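Local coordinates for DUF1214 domain-containing protein (Burkholderia cenocepacia, PDB 6ANS) that is of unknown function, belongs to the DUF1214 family and holds a bound sodium ion, at residues S71-I76 and A100-D105; K45-Q50 and F237-S242; P60-E65 and N310-S315. One frame throughout, in Å; residues are numbered along the deposited sequence. Where two conformers were deposited one is given.

Contact 1 (S71-I76 and A100-D105); sequences SRLMRI and AKIGAD. With NA (sodium ion), chain F.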
ATOM      1  N   SER A  71       4.745  -6.204 -10.843  1.00 18.66           N
ATOM      2  CA  SER A  71       4.756  -6.215  -9.386  1.00 18.44           C
ATOM      3  C   SER A  71       3.762  -5.197  -8.817  1.00 25.37           C
ATOM      4  O   SER A  71       3.179  -5.425  -7.750  1.00 26.43           O
ATOM      5  CB  SER A  71       6.170  -5.957  -8.862  1.00 18.63           C
ATOM      6  OG  SER A  71       6.519  -4.578  -8.869  1.00 22.55           O
ATOM      7  N   ARG A  72       3.563  -4.074  -9.503  1.00 21.22           N
ATOM      8  CA  ARG A  72       2.580  -3.090  -9.048  1.00 26.88           C
ATOM      9  C   ARG A  72       1.152  -3.612  -9.185  1.00 19.24           C
ATOM     10  O   ARG A  72       0.308  -3.366  -8.316  1.00 19.50           O
ATOM     11  CB  ARG A  72       2.749  -1.786  -9.818  1.00 24.57           C
ATOM     12  CG  ARG A  72       4.042  -1.059  -9.455  1.00 20.87           C
ATOM     13  CD  ARG A  72       4.347   0.061 -10.423  1.00 20.95           C
ATOM     14  NE  ARG A  72       5.379   0.944  -9.897  1.00 19.72           N
ATOM     15  CZ  ARG A  72       5.636   2.158 -10.373  1.00 24.44           C
ATOM     16  NH1 ARG A  72       4.934   2.635 -11.405  1.00 19.70           N
ATOM     17  NH2 ARG A  72       6.581   2.903  -9.798  1.00 21.20           N
ATOM     18  N   LEU A  73       0.857  -4.324 -10.274  1.00 18.21           N
ATOM     19  CA  LEU A  73      -0.478  -4.896 -10.428  1.00 22.43           C
ATOM     20  C   LEU A  73      -0.769  -5.876  -9.298  1.00 28.48           C
ATOM     21  O   LEU A  73      -1.886  -5.915  -8.765  1.00 20.96           O
ATOM     22  CB  LEU A  73      -0.593  -5.585 -11.783  1.00 19.44           C
ATOM     23  CG  LEU A  73      -0.504  -4.635 -12.985  1.00 22.54           C
ATOM     24  CD1 LEU A  73      -0.612  -5.414 -14.286  1.00 19.25           C
ATOM     25  CD2 LEU A  73      -1.591  -3.581 -12.902  1.00 18.84           C
HETATM   26  N   MSE A  74       0.244  -6.648  -8.903  1.00 21.82           N
HETATM   27  CA  MSE A  74       0.213  -7.606  -7.795  0.54 24.16           C
HETATM   28  C   MSE A  74      -0.280  -6.996  -6.507  1.00 20.06           C
HETATM   29  O   MSE A  74      -1.114  -7.517  -5.789  1.00 25.70           O
HETATM   30  CB  MSE A  74       1.625  -8.131  -7.540  0.54 25.19           C
HETATM   31  CG  MSE A  74       1.890  -9.545  -7.876  0.54 35.36           C
HETATM   32 SE   MSE A  74       3.763  -9.942  -7.408  0.54 50.36          SE
HETATM   33  CE  MSE A  74       3.359 -10.505  -5.590  0.54 28.47           C
ATOM     34  N   ARG A  75       0.348  -5.873  -6.185  1.00 23.07           N
ATOM     35  CA  ARG A  75       0.031  -5.188  -4.942  1.00 25.86           C
ATOM     36  C   ARG A  75      -1.419  -4.717  -4.949  1.00 24.43           C
ATOM     37  O   ARG A  75      -2.152  -4.912  -3.971  1.00 21.37           O
ATOM     38  CB  ARG A  75       1.003  -4.024  -4.744  1.00 22.94           C
ATOM     39  CG  ARG A  75       2.457  -4.465  -4.407  1.00 22.06           C
ATOM     40  CD  ARG A  75       3.485  -3.379  -4.785  1.00 21.25           C
ATOM     41  NE  ARG A  75       3.179  -2.105  -4.140  1.00 27.49           N
ATOM     42  CZ  ARG A  75       3.354  -0.911  -4.704  1.00 27.56           C
ATOM     43  NH1 ARG A  75       3.854  -0.800  -5.936  1.00 20.62           N
ATOM     44  NH2 ARG A  75       3.024   0.179  -4.033  1.00 24.29           N
ATOM     45  N   ILE A  76      -1.856  -4.118  -6.066  1.00 20.74           N
ATOM     46  CA  ILE A  76      -3.247  -3.692  -6.195  1.00 21.81           C
ATOM     47  C   ILE A  76      -4.171  -4.899  -6.126  1.00 22.85           C
ATOM     48  O   ILE A  76      -5.179  -4.901  -5.404  1.00 18.80           O
ATOM     49  CB  ILE A  76      -3.452  -2.919  -7.513  1.00 21.30           C
ATOM     50  CG1 ILE A  76      -2.663  -1.608  -7.511  1.00 25.43           C
ATOM     51  CG2 ILE A  76      -4.916  -2.624  -7.727  1.00 21.13           C
ATOM     52  CD1 ILE A  76      -2.594  -0.984  -8.902  1.00 24.77           C
ATOM     53  N   ALA A 100       1.601   2.681  -7.938  1.00 27.07           N
ATOM     54  CA  ALA A 100       0.916   1.544  -8.556  1.00 26.21           C
ATOM     55  C   ALA A 100      -0.140   2.106  -9.484  1.00 26.83           C
ATOM     56  O   ALA A 100      -0.960   2.915  -9.045  1.00 22.09           O
ATOM     57  CB  ALA A 100       0.262   0.628  -7.508  1.00 20.46           C
ATOM     58  N   LYS A 101      -0.123   1.692 -10.757  1.00 23.08           N
ATOM     59  CA  LYS A 101      -0.849   2.422 -11.786  1.00 24.60           C
ATOM     60  C   LYS A 101      -1.482   1.488 -12.812  1.00 19.05           C
ATOM     61  O   LYS A 101      -0.870   0.499 -13.225  1.00 19.02           O
ATOM     62  CB  LYS A 101       0.087   3.420 -12.483  1.00 24.70           C
ATOM     63  CG  LYS A 101       0.615   4.525 -11.547  1.00 22.86           C
ATOM     64  CD  LYS A 101       1.620   5.437 -12.251  1.00 26.93           C
ATOM     65  CE  LYS A 101       2.131   6.534 -11.300  1.00 24.93           C
ATOM     66  NZ  LYS A 101       3.021   7.480 -12.018  1.00 28.21           N
ATOM     67  N   ILE A 102      -2.702   1.824 -13.241  1.00 20.52           N
ATOM     68  CA  ILE A 102      -3.472   0.995 -14.168  1.00 26.22           C
ATOM     69  C   ILE A 102      -4.197   1.874 -15.182  1.00 28.69           C
ATOM     70  O   ILE A 102      -4.939   2.788 -14.801  1.00 26.45           O
ATOM     71  CB  ILE A 102      -4.514   0.128 -13.437  1.00 26.95           C
ATOM     72  CG1 ILE A 102      -3.860  -0.910 -12.528  1.00 24.39           C
ATOM     73  CG2 ILE A 102      -5.443  -0.548 -14.467  1.00 28.24           C
ATOM     74  CD1 ILE A 102      -4.874  -1.658 -11.648  1.00 23.15           C
ATOM     75  N   GLY A 103      -4.014   1.570 -16.467  1.00 22.63           N
ATOM     76  CA  GLY A 103      -4.957   1.986 -17.493  1.00 24.55           C
ATOM     77  C   GLY A 103      -5.057   3.479 -17.717  1.00 22.71           C
ATOM     78  O   GLY A 103      -6.162   4.007 -17.845  1.00 21.62           O
ATOM     79  N   ALA A 104      -3.917   4.156 -17.832  1.00 23.74           N
ATOM     80  CA  ALA A 104      -3.863   5.617 -17.905  1.00 27.35           C
ATOM     81  C   ALA A 104      -4.478   6.226 -16.644  1.00 21.34           C
ATOM     82  O   ALA A 104      -5.503   6.910 -16.679  1.00 29.72           O
ATOM     83  CB  ALA A 104      -4.549   6.141 -19.176  1.00 23.56           C
ATOM     84  N   ASP A 105      -3.843   5.918 -15.519  1.00 20.81           N
ATOM     85  CA  ASP A 105      -4.206   6.492 -14.228  1.00 21.95           C
ATOM     86  C   ASP A 105      -4.143   8.008 -14.302  1.00 26.04           C
ATOM     87  O   ASP A 105      -3.179   8.567 -14.823  1.00 24.02           O
ATOM     88  CB  ASP A 105      -3.263   5.991 -13.133  1.00 22.43           C
ATOM     89  CG  ASP A 105      -1.790   6.283 -13.450  1.00 28.03           C
ATOM     90  OD1 ASP A 105      -1.297   5.753 -14.469  1.00 25.60           O
ATOM     91  OD2 ASP A 105      -1.136   7.060 -12.707  1.00 27.68           O
TER
HETATM   92 NA    NA F 402      -7.525   5.579 -16.716  1.00 26.48          NA
HETATM   93  O   HOH W   1       5.490   5.700 -12.224  1.00 27.70           O
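Ile76 and Ile102 meet end to end through their CD1 methyls, 3.6 Å apart. Ile76 sits on helix 60-83. Ile102 belongs to an extended loop that runs past this helix. CG1 of Ile76 stands anti to the carbonyl carbon (chi1 -65°). This sends CD1 between Ala100 and Ile102, and it meets Ala100 CB at 3.6 Å. Leu73 slants across Ile102, and its CD2 touches Ile102 CG1 at 3.5 Å. Arg72 starts on the same side of the helix: its CB lies 4.0 Å from Ala100 CA, and its extended chain runs on past that residue. The Arg75 guanidinium lays one face over the Ala100 methyl, while its NH1 bonds the carbonyl of Thr99.

No direct hydrogen bond joins the two segments. A water does so instead. It lies in the Arg72 guanidinium plane, accepting from Arg72 NH1 at 3.2 Å and from Lys101 NZ at 3.1 Å. Arg72 also forms salt bridges with Glu314 and with Glu83 of the second subunit, which probably eases the nearness of two positive groups. Lys101 NZ bonds Ser315 OG.

Past Ile102 the loop bends, and Gly103 O and Ala104 O each bind the sodium ion at 2.4 Å. Helix 224-251 packs on Ile102 through Phe237, Thr241 and Phe245, and strand 303-309 lies against Ala104.

Contact 2 (K45-Q50 and F237-S242); sequences KRSGEQ and FVEQTS
The backbones come closest at Ser47 and Glu239, whose CA atoms are 4.7 Å apart, and separate somewhat toward Gln50 and Ser242. This is helix packing: the junction between helix 35-46 and helix 48-52 rests on the long helix 224-251. The small side chain of Ser47 lies where the backbones are closest. It points at the long helix, and its OG lies 3.2 Å from Glu239 CA. Ser47 OG is hydrogen-bonded to Thr43 O, four residues earlier. Val238 adds its CG1 methyl beside Ser47.

On the exposed side of the contact, the Arg46 guanidinium forms a salt bridge with Glu239. It meets the carboxylate side-on, with one nitrogen to each oxygen. Arg46 NH2 bonds Glu239 OE1 at 2.7 Å, and Arg46 NE bonds Glu239 OE2 at 3.0 Å. Both oxygens use their syn lone pairs. The two planes are 26° apart, and both oxygens lie somewhat out of the guanidinium plane. Glu239 has CG anti to the backbone N (chi1 176°) and an extended chain, which carries the carboxylate across to Arg46. Two bonds fix the rotation of both flat groups.

Gln50 approaches from the other end of the contact. Its chain bends at chi2 (-56°), and CG packs against Ser242 OG at 3.4 Å. The amide OE1 turns to Arg53 NH1.

The amide NE2 of Gln50 is tied to the salt bridge by one water. That water accepts from Gln50 NE2 at 3.0 Å and donates to Arg46 O. Its other hydrogen goes to Glu239 OE2, only 2.6 Å from the water oxygen, so this carboxylate oxygen accepts from both the water and Arg46 NE.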
ATOM      1  N   LYS A  45       4.080 -15.690 -12.713  1.00 21.08           N
ATOM      2  CA  LYS A  45       5.218 -15.884 -13.602  1.00 25.93           C
ATOM      3  C   LYS A  45       4.795 -15.775 -15.059  1.00 23.36           C
ATOM      4  O   LYS A  45       5.419 -15.053 -15.841  1.00 22.48           O
ATOM      5  CB  LYS A  45       5.880 -17.240 -13.320  1.00 23.44           C
ATOM      6  CG  LYS A  45       7.083 -17.567 -14.203  1.00 23.44           C
ATOM      7  CD  LYS A  45       7.940 -18.683 -13.551  1.00 32.94           C
ATOM      8  CE  LYS A  45       7.178 -20.002 -13.437  1.00 37.43           C
ATOM      9  NZ  LYS A  45       8.013 -21.107 -12.882  1.00 31.48           N
ATOM     10  N   ARG A  46       3.707 -16.468 -15.428  1.00 28.26           N
ATOM     11  CA  ARG A  46       3.243 -16.473 -16.808  1.00 22.73           C
ATOM     12  C   ARG A  46       2.865 -15.074 -17.288  1.00 25.13           C
ATOM     13  O   ARG A  46       2.955 -14.783 -18.488  1.00 30.87           O
ATOM     14  CB  ARG A  46       2.056 -17.424 -16.938  1.00 28.40           C
ATOM     15  CG  ARG A  46       1.697 -17.778 -18.356  1.00 30.20           C
ATOM     16  CD  ARG A  46       0.596 -18.829 -18.412  1.00 43.88           C
ATOM     17  NE  ARG A  46      -0.682 -18.307 -17.921  1.00 47.46           N
ATOM     18  CZ  ARG A  46      -1.402 -18.894 -16.969  1.00 46.64           C
ATOM     19  NH1 ARG A  46      -0.978 -20.037 -16.435  1.00 45.21           N
ATOM     20  NH2 ARG A  46      -2.547 -18.355 -16.567  1.00 32.76           N
ATOM     21  N   SER A  47       2.475 -14.187 -16.371  1.00 24.67           N
ATOM     22  CA  SER A  47       2.188 -12.799 -16.732  1.00 26.91           C
ATOM     23  C   SER A  47       3.385 -12.095 -17.358  1.00 26.85           C
ATOM     24  O   SER A  47       3.194 -11.119 -18.085  1.00 30.10           O
ATOM     25  CB  SER A  47       1.758 -12.010 -15.504  1.00 26.87           C
ATOM     26  OG  SER A  47       0.509 -12.450 -15.034  1.00 31.02           O
ATOM     27  N   GLY A  48       4.610 -12.556 -17.085  1.00 27.35           N
ATOM     28  CA  GLY A  48       5.784 -11.984 -17.732  1.00 28.31           C
ATOM     29  C   GLY A  48       5.721 -12.022 -19.247  1.00 28.00           C
ATOM     30  O   GLY A  48       6.350 -11.189 -19.907  1.00 30.37           O
ATOM     31  N   GLU A  49       4.959 -12.961 -19.814  1.00 22.73           N
ATOM     32  CA  GLU A  49       4.815 -13.026 -21.268  1.00 28.20           C
ATOM     33  C   GLU A  49       4.136 -11.783 -21.828  1.00 27.75           C
ATOM     34  O   GLU A  49       4.374 -11.417 -22.985  1.00 26.41           O
ATOM     35  CB  GLU A  49       4.043 -14.281 -21.664  1.00 32.28           C
ATOM     36  CG  GLU A  49       4.751 -15.575 -21.241  1.00 40.75           C
ATOM     37  CD  GLU A  49       3.869 -16.817 -21.354  1.00 50.98           C
ATOM     38  OE1 GLU A  49       2.679 -16.687 -21.712  1.00 55.85           O
ATOM     39  OE2 GLU A  49       4.369 -17.929 -21.074  1.00 59.33           O
ATOM     40  N   GLN A  50       3.281 -11.123 -21.040  1.00 26.07           N
ATOM     41  CA  GLN A  50       2.685  -9.878 -21.522  1.00 28.54           C
ATOM     42  C   GLN A  50       3.728  -8.774 -21.702  1.00 27.18           C
ATOM     43  O   GLN A  50       3.542  -7.875 -22.528  1.00 36.48           O
ATOM     44  CB  GLN A  50       1.597  -9.402 -20.559  1.00 28.12           C
ATOM     45  CG  GLN A  50       0.477 -10.387 -20.368  1.00 22.43           C
ATOM     46  CD  GLN A  50      -0.164 -10.773 -21.682  1.00 23.30           C
ATOM     47  OE1 GLN A  50      -0.266  -9.962 -22.593  1.00 30.37           O
ATOM     48  NE2 GLN A  50      -0.602 -12.019 -21.779  1.00 25.05           N
ATOM     49  N   PHE A 237      -5.899 -11.240 -12.080  1.00 25.64           N
ATOM     50  CA  PHE A 237      -5.959  -9.797 -12.305  1.00 28.29           C
ATOM     51  C   PHE A 237      -4.667  -9.273 -12.928  1.00 23.74           C
ATOM     52  O   PHE A 237      -4.710  -8.449 -13.847  1.00 26.43           O
ATOM     53  CB  PHE A 237      -6.251  -9.076 -10.986  1.00 24.61           C
ATOM     54  CG  PHE A 237      -6.413  -7.574 -11.115  1.00 27.48           C
ATOM     55  CD1 PHE A 237      -7.671  -7.011 -11.354  1.00 21.24           C
ATOM     56  CD2 PHE A 237      -5.313  -6.728 -10.975  1.00 21.75           C
ATOM     57  CE1 PHE A 237      -7.827  -5.623 -11.455  1.00 29.54           C
ATOM     58  CE2 PHE A 237      -5.455  -5.343 -11.083  1.00 28.08           C
ATOM     59  CZ  PHE A 237      -6.718  -4.782 -11.320  1.00 22.98           C
ATOM     60  N   VAL A 238      -3.509  -9.718 -12.430  1.00 24.15           N
ATOM     61  CA  VAL A 238      -2.233  -9.267 -12.994  1.00 24.10           C
ATOM     62  C   VAL A 238      -2.138  -9.651 -14.463  1.00 23.71           C
ATOM     63  O   VAL A 238      -1.827  -8.820 -15.330  1.00 27.12           O
ATOM     64  CB  VAL A 238      -1.044  -9.856 -12.210  1.00 24.50           C
ATOM     65  CG1 VAL A 238       0.257  -9.491 -12.915  1.00 19.69           C
ATOM     66  CG2 VAL A 238      -1.032  -9.349 -10.792  1.00 22.85           C
ATOM     67  N   GLU A 239      -2.415 -10.917 -14.765  1.00 22.62           N
ATOM     68  CA  GLU A 239      -2.293 -11.385 -16.142  1.00 27.01           C
ATOM     69  C   GLU A 239      -3.284 -10.682 -17.056  1.00 21.30           C
ATOM     70  O   GLU A 239      -2.913 -10.196 -18.132  1.00 23.98           O
ATOM     71  CB  GLU A 239      -2.501 -12.897 -16.210  1.00 26.37           C
ATOM     72  CG  GLU A 239      -2.472 -13.446 -17.638  1.00 26.10           C
ATOM     73  CD  GLU A 239      -2.162 -14.926 -17.681  1.00 37.32           C
ATOM     74  OE1 GLU A 239      -2.960 -15.691 -17.096  1.00 35.73           O
ATOM     75  OE2 GLU A 239      -1.154 -15.326 -18.323  1.00 35.42           O
ATOM     76  N   GLN A 240      -4.554 -10.600 -16.636  1.00 22.42           N
ATOM     77  CA  GLN A 240      -5.584 -10.037 -17.518  1.00 23.89           C
ATOM     78  C   GLN A 240      -5.453  -8.524 -17.665  1.00 24.60           C
ATOM     79  O   GLN A 240      -5.697  -7.982 -18.748  1.00 24.10           O
ATOM     80  CB  GLN A 240      -6.988 -10.389 -17.020  1.00 25.68           C
ATOM     81  CG  GLN A 240      -7.326 -11.869 -17.046  1.00 23.65           C
ATOM     82  CD  GLN A 240      -7.163 -12.476 -18.427  1.00 29.72           C
ATOM     83  OE1 GLN A 240      -7.590 -11.896 -19.432  1.00 26.82           O
ATOM     84  NE2 GLN A 240      -6.542 -13.651 -18.484  1.00 29.51           N
ATOM     85  N   THR A 241      -5.089  -7.819 -16.595  1.00 23.56           N
ATOM     86  CA  THR A 241      -4.985  -6.363 -16.694  1.00 19.54           C
ATOM     87  C   THR A 241      -3.826  -5.970 -17.590  1.00 25.09           C
ATOM     88  O   THR A 241      -3.970  -5.110 -18.467  1.00 27.37           O
ATOM     89  CB  THR A 241      -4.816  -5.740 -15.309  1.00 23.23           C
ATOM     90  OG1 THR A 241      -5.949  -6.076 -14.508  1.00 23.12           O
ATOM     91  CG2 THR A 241      -4.667  -4.195 -15.380  1.00 20.84           C
ATOM     92  N   SER A 242      -2.661  -6.596 -17.384  1.00 29.16           N
ATOM     93  CA  SER A 242      -1.522  -6.310 -18.250  1.00 24.56           C
ATOM     94  C   SER A 242      -1.840  -6.682 -19.691  1.00 26.07           C
ATOM     95  O   SER A 242      -1.523  -5.928 -20.616  1.00 26.20           O
ATOM     96  CB  SER A 242      -0.262  -7.034 -17.754  1.00 25.74           C
ATOM     97  OG  SER A 242      -0.395  -8.454 -17.696  1.00 25.87           O
TER
HETATM   98  O   HOH W   2       0.409 -14.115 -19.965  1.00 27.92           O

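Contact 3 (P60-E65 and N310-S315); sequences PLTRAE and NYWMES
Trp312 meets Thr62 edge-on, and its indole NE1 donates to Thr62 O at 2.8 Å. The bond is nearly straight, 169° at the hydrogen. The carbonyl oxygen lies in the plane of the indole, but the nitrogen sits above the carbonyl plane. Thr62 CG2 also lies 3.5 Å from Trp312 NE1, and the Thr62 side chain slants across that of Tyr311, touching its CB. Tyr311 in turn places CD2 over one face of the Trp312 ring, offset toward its rim. Tyr69 of helix 60-83 meets the Trp312 ring as well. This is the tight part of the contact.

A second direct bond joins Asn310 to Glu65. Asn310 ND2 donates to Glu65 OE1 at 2.9 Å, meeting it from above the carboxylate plane. The oxygen itself lies in the Asn310 amide plane. Glu65 OE1 is also bonded by His358 NE2.

Residues Asn310 to Met313 form a type I beta turn, just after strand 303-309 of an antiparallel sheet. The turn presents Trp312 to the first turns of helix 60-83. Asn310 braces it from within: its OD1 accepts from Glu314 N, and its ND2 also donates to Glu314 OE1 at 3.0 Å. CG of Asn310 stands between its backbone N and carbonyl carbon (chi1 65°), which puts ND2 between the two carboxylates and probably softens their repulsion.

On the looser side the segments meet through water. One water accepts from Tyr311 N and also hydrogen-bonds Thr62 OG1 at 2.8 Å. Glu65 O and Glu314 OE1 stay 4.3 Å apart. Another water donates to both, 2.6 Å from Glu314 OE1, the other oxygen, OE2, being held by Arg72.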
ATOM      1  N   PRO A  60      15.303  -1.110 -23.264  1.00 33.94           N
ATOM      2  CA  PRO A  60      15.507  -1.574 -21.877  1.00 27.00           C
ATOM      3  C   PRO A  60      14.638  -0.858 -20.860  1.00 28.59           C
ATOM      4  O   PRO A  60      14.133  -1.496 -19.925  1.00 29.14           O
ATOM      5  CB  PRO A  60      17.000  -1.313 -21.638  1.00 33.83           C
ATOM      6  CG  PRO A  60      17.612  -1.287 -23.006  1.00 34.77           C
ATOM      7  CD  PRO A  60      16.566  -0.697 -23.905  1.00 32.94           C
ATOM      8  N   LEU A  61      14.416   0.447 -21.034  1.00 28.56           N
ATOM      9  CA  LEU A  61      13.604   1.188 -20.074  1.00 35.40           C
ATOM     10  C   LEU A  61      12.177   0.658 -20.047  1.00 31.66           C
ATOM     11  O   LEU A  61      11.648   0.316 -18.981  1.00 27.69           O
ATOM     12  CB  LEU A  61      13.631   2.685 -20.401  1.00 26.21           C
ATOM     13  CG  LEU A  61      12.884   3.619 -19.444  1.00 31.28           C
ATOM     14  CD1 LEU A  61      13.297   3.384 -17.998  1.00 26.66           C
ATOM     15  CD2 LEU A  61      13.154   5.074 -19.824  1.00 31.10           C
ATOM     16  N   THR A  62      11.540   0.569 -21.215  1.00 31.14           N
ATOM     17  CA  THR A  62      10.177   0.051 -21.259  1.00 29.56           C
ATOM     18  C   THR A  62      10.108  -1.365 -20.708  1.00 29.88           C
ATOM     19  O   THR A  62       9.223  -1.687 -19.905  1.00 26.57           O
ATOM     20  CB  THR A  62       9.651   0.089 -22.687  1.00 30.95           C
ATOM     21  OG1 THR A  62       9.513   1.456 -23.115  1.00 35.64           O
ATOM     22  CG2 THR A  62       8.321  -0.633 -22.762  1.00 25.52           C
ATOM     23  N   ARG A  63      11.053  -2.213 -21.116  1.00 25.41           N
ATOM     24  CA  ARG A  63      11.087  -3.596 -20.662  1.00 24.41           C
ATOM     25  C   ARG A  63      11.241  -3.648 -19.146  1.00 28.86           C
ATOM     26  O   ARG A  63      10.473  -4.323 -18.455  1.00 27.24           O
ATOM     27  CB  ARG A  63      12.222  -4.328 -21.393  1.00 24.41           C
ATOM     28  CG  ARG A  63      12.534  -5.761 -20.987  1.00 38.94           C
ATOM     29  CD  ARG A  63      11.452  -6.791 -21.315  1.00 41.76           C
ATOM     30  NE  ARG A  63      11.005  -6.835 -22.708  1.00 34.85           N
ATOM     31  CZ  ARG A  63      11.543  -7.590 -23.666  1.00 36.65           C
ATOM     32  NH1 ARG A  63      12.593  -8.358 -23.415  1.00 36.38           N
ATOM     33  NH2 ARG A  63      11.034  -7.567 -24.890  1.00 35.36           N
ATOM     34  N   ALA A  64      12.196  -2.896 -18.601  1.00 30.65           N
ATOM     35  CA  ALA A  64      12.363  -2.878 -17.151  1.00 26.90           C
ATOM     36  C   ALA A  64      11.102  -2.376 -16.458  1.00 28.95           C
ATOM     37  O   ALA A  64      10.605  -3.004 -15.517  1.00 24.39           O
ATOM     38  CB  ALA A  64      13.563  -2.014 -16.768  1.00 30.21           C
ATOM     39  N   GLU A  65      10.533  -1.271 -16.945  1.00 27.62           N
ATOM     40  CA  GLU A  65       9.320  -0.750 -16.326  1.00 27.49           C
ATOM     41  C   GLU A  65       8.179  -1.745 -16.401  1.00 29.57           C
ATOM     42  O   GLU A  65       7.354  -1.804 -15.483  1.00 28.17           O
ATOM     43  CB  GLU A  65       8.920   0.579 -16.971  1.00 21.94           C
ATOM     44  CG  GLU A  65       9.816   1.702 -16.531  1.00 22.63           C
ATOM     45  CD  GLU A  65       9.355   3.064 -16.987  1.00 34.60           C
ATOM     46  OE1 GLU A  65       8.519   3.139 -17.903  1.00 39.27           O
ATOM     47  OE2 GLU A  65       9.850   4.068 -16.432  1.00 38.61           O
ATOM     48  N   ASN A 310       4.014   5.602 -19.917  1.00 26.05           N
ATOM     49  CA  ASN A 310       4.867   4.635 -20.594  1.00 24.02           C
ATOM     50  C   ASN A 310       4.009   3.689 -21.438  1.00 24.93           C
ATOM     51  O   ASN A 310       2.788   3.844 -21.544  1.00 27.13           O
ATOM     52  CB  ASN A 310       5.749   3.880 -19.596  1.00 23.08           C
ATOM     53  CG  ASN A 310       4.968   3.000 -18.634  1.00 26.41           C
ATOM     54  OD1 ASN A 310       3.760   2.755 -18.783  1.00 26.96           O
ATOM     55  ND2 ASN A 310       5.671   2.517 -17.624  1.00 22.07           N
ATOM     56  N   TYR A 311       4.656   2.696 -22.060  1.00 24.11           N
ATOM     57  CA  TYR A 311       3.919   1.799 -22.945  1.00 28.36           C
ATOM     58  C   TYR A 311       2.862   1.001 -22.197  1.00 25.46           C
ATOM     59  O   TYR A 311       1.841   0.627 -22.785  1.00 25.20           O
ATOM     60  CB  TYR A 311       4.863   0.841 -23.669  1.00 24.77           C
ATOM     61  CG  TYR A 311       4.124  -0.003 -24.689  1.00 26.70           C
ATOM     62  CD1 TYR A 311       3.838   0.501 -25.952  1.00 29.05           C
ATOM     63  CD2 TYR A 311       3.697  -1.292 -24.381  1.00 27.06           C
ATOM     64  CE1 TYR A 311       3.166  -0.245 -26.891  1.00 32.83           C
ATOM     65  CE2 TYR A 311       3.037  -2.066 -25.323  1.00 30.20           C
ATOM     66  CZ  TYR A 311       2.768  -1.533 -26.573  1.00 35.36           C
ATOM     67  OH  TYR A 311       2.096  -2.274 -27.512  1.00 33.10           O
ATOM     68  N   TRP A 312       3.095   0.720 -20.915  1.00 24.73           N
ATOM     69  CA  TRP A 312       2.180  -0.037 -20.063  1.00 21.45           C
ATOM     70  C   TRP A 312       1.000   0.789 -19.567  1.00 24.88           C
ATOM     71  O   TRP A 312       0.209   0.291 -18.754  1.00 23.90           O
ATOM     72  CB  TRP A 312       2.993  -0.619 -18.893  1.00 27.38           C
ATOM     73  CG  TRP A 312       4.239  -1.266 -19.464  1.00 32.90           C
ATOM     74  CD1 TRP A 312       5.539  -0.866 -19.296  1.00 28.61           C
ATOM     75  CD2 TRP A 312       4.275  -2.367 -20.378  1.00 27.24           C
ATOM     76  NE1 TRP A 312       6.378  -1.671 -20.032  1.00 27.66           N
ATOM     77  CE2 TRP A 312       5.629  -2.604 -20.699  1.00 25.69           C
ATOM     78  CE3 TRP A 312       3.294  -3.194 -20.935  1.00 29.36           C
ATOM     79  CZ2 TRP A 312       6.027  -3.632 -21.554  1.00 28.88           C
ATOM     80  CZ3 TRP A 312       3.692  -4.216 -21.791  1.00 26.47           C
ATOM     81  CH2 TRP A 312       5.047  -4.423 -22.089  1.00 30.93           C
HETATM   82  N   MSE A 313       0.878   2.036 -20.027  1.00 21.83           N
HETATM   83  CA  MSE A 313      -0.233   2.928 -19.695  1.00 30.77           C
HETATM   84  C   MSE A 313      -0.238   3.263 -18.208  1.00 24.55           C
HETATM   85  O   MSE A 313      -1.271   3.533 -17.597  1.00 24.55           O
HETATM   86  CB  MSE A 313      -1.569   2.324 -20.178  1.00 20.68           C
HETATM   87  CG  MSE A 313      -1.521   2.079 -21.690  1.00 31.38           C
HETATM   88 SE   MSE A 313      -3.263   1.658 -22.552  1.00 42.06          SE
HETATM   89  CE  MSE A 313      -4.151   3.383 -22.158  1.00 29.57           C
ATOM     90  N   GLU A 314       0.950   3.254 -17.624  1.00 26.52           N
ATOM     91  CA  GLU A 314       1.165   3.921 -16.354  1.00 21.65           C
ATOM     92  C   GLU A 314       1.561   5.351 -16.660  1.00 24.36           C
ATOM     93  O   GLU A 314       2.452   5.574 -17.486  1.00 22.38           O
ATOM     94  CB  GLU A 314       2.292   3.281 -15.556  1.00 19.90           C
ATOM     95  CG  GLU A 314       2.189   1.815 -15.248  1.00 28.95           C
ATOM     96  CD  GLU A 314       3.445   1.380 -14.506  1.00 30.85           C
ATOM     97  OE1 GLU A 314       4.524   1.396 -15.125  1.00 32.42           O
ATOM     98  OE2 GLU A 314       3.361   1.096 -13.298  1.00 26.37           O
ATOM     99  N   SER A 315       0.939   6.311 -15.979  1.00 20.25           N
ATOM    100  CA  SER A 315       1.466   7.668 -16.043  1.00 30.06           C
ATOM    101  C   SER A 315       2.941   7.652 -15.668  1.00 28.48           C
ATOM    102  O   SER A 315       3.389   6.831 -14.860  1.00 22.43           O
ATOM    103  CB  SER A 315       0.695   8.608 -15.109  1.00 24.80           C
ATOM    104  OG  SER A 315       0.765   8.177 -13.761  1.00 20.41           O
TER
HETATM  105  O   HOH W   3       7.365   3.119 -22.461  1.00 20.31           O
HETATM  106  O   HOH W   4       6.600   0.381 -13.869  1.00 18.26           O

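From the N terminus, the chain first passes residues 45-50, which open contact 2. Helix 60-83 follows, carrying 60-65 of contact 3 and then 71-76 of contact 1. Contact 1 closes first, at 100-105, so its short loop lies within the spans of both other contacts. Contact 2 closes at 237-242 on helix 224-251, after the first two sheets. Contact 3 closes last, at 310-315, beyond strand 303-309 of a later sheet. Contacts 2 and 3 therefore cross. The closing loops of contacts 1 and 3 also touch, through a backbone hydrogen bond from Ala104 N to Met313 O. Together they tie the N-terminal helices to the sodium-binding loop, helix 224-251 and the loop after strand 303-309.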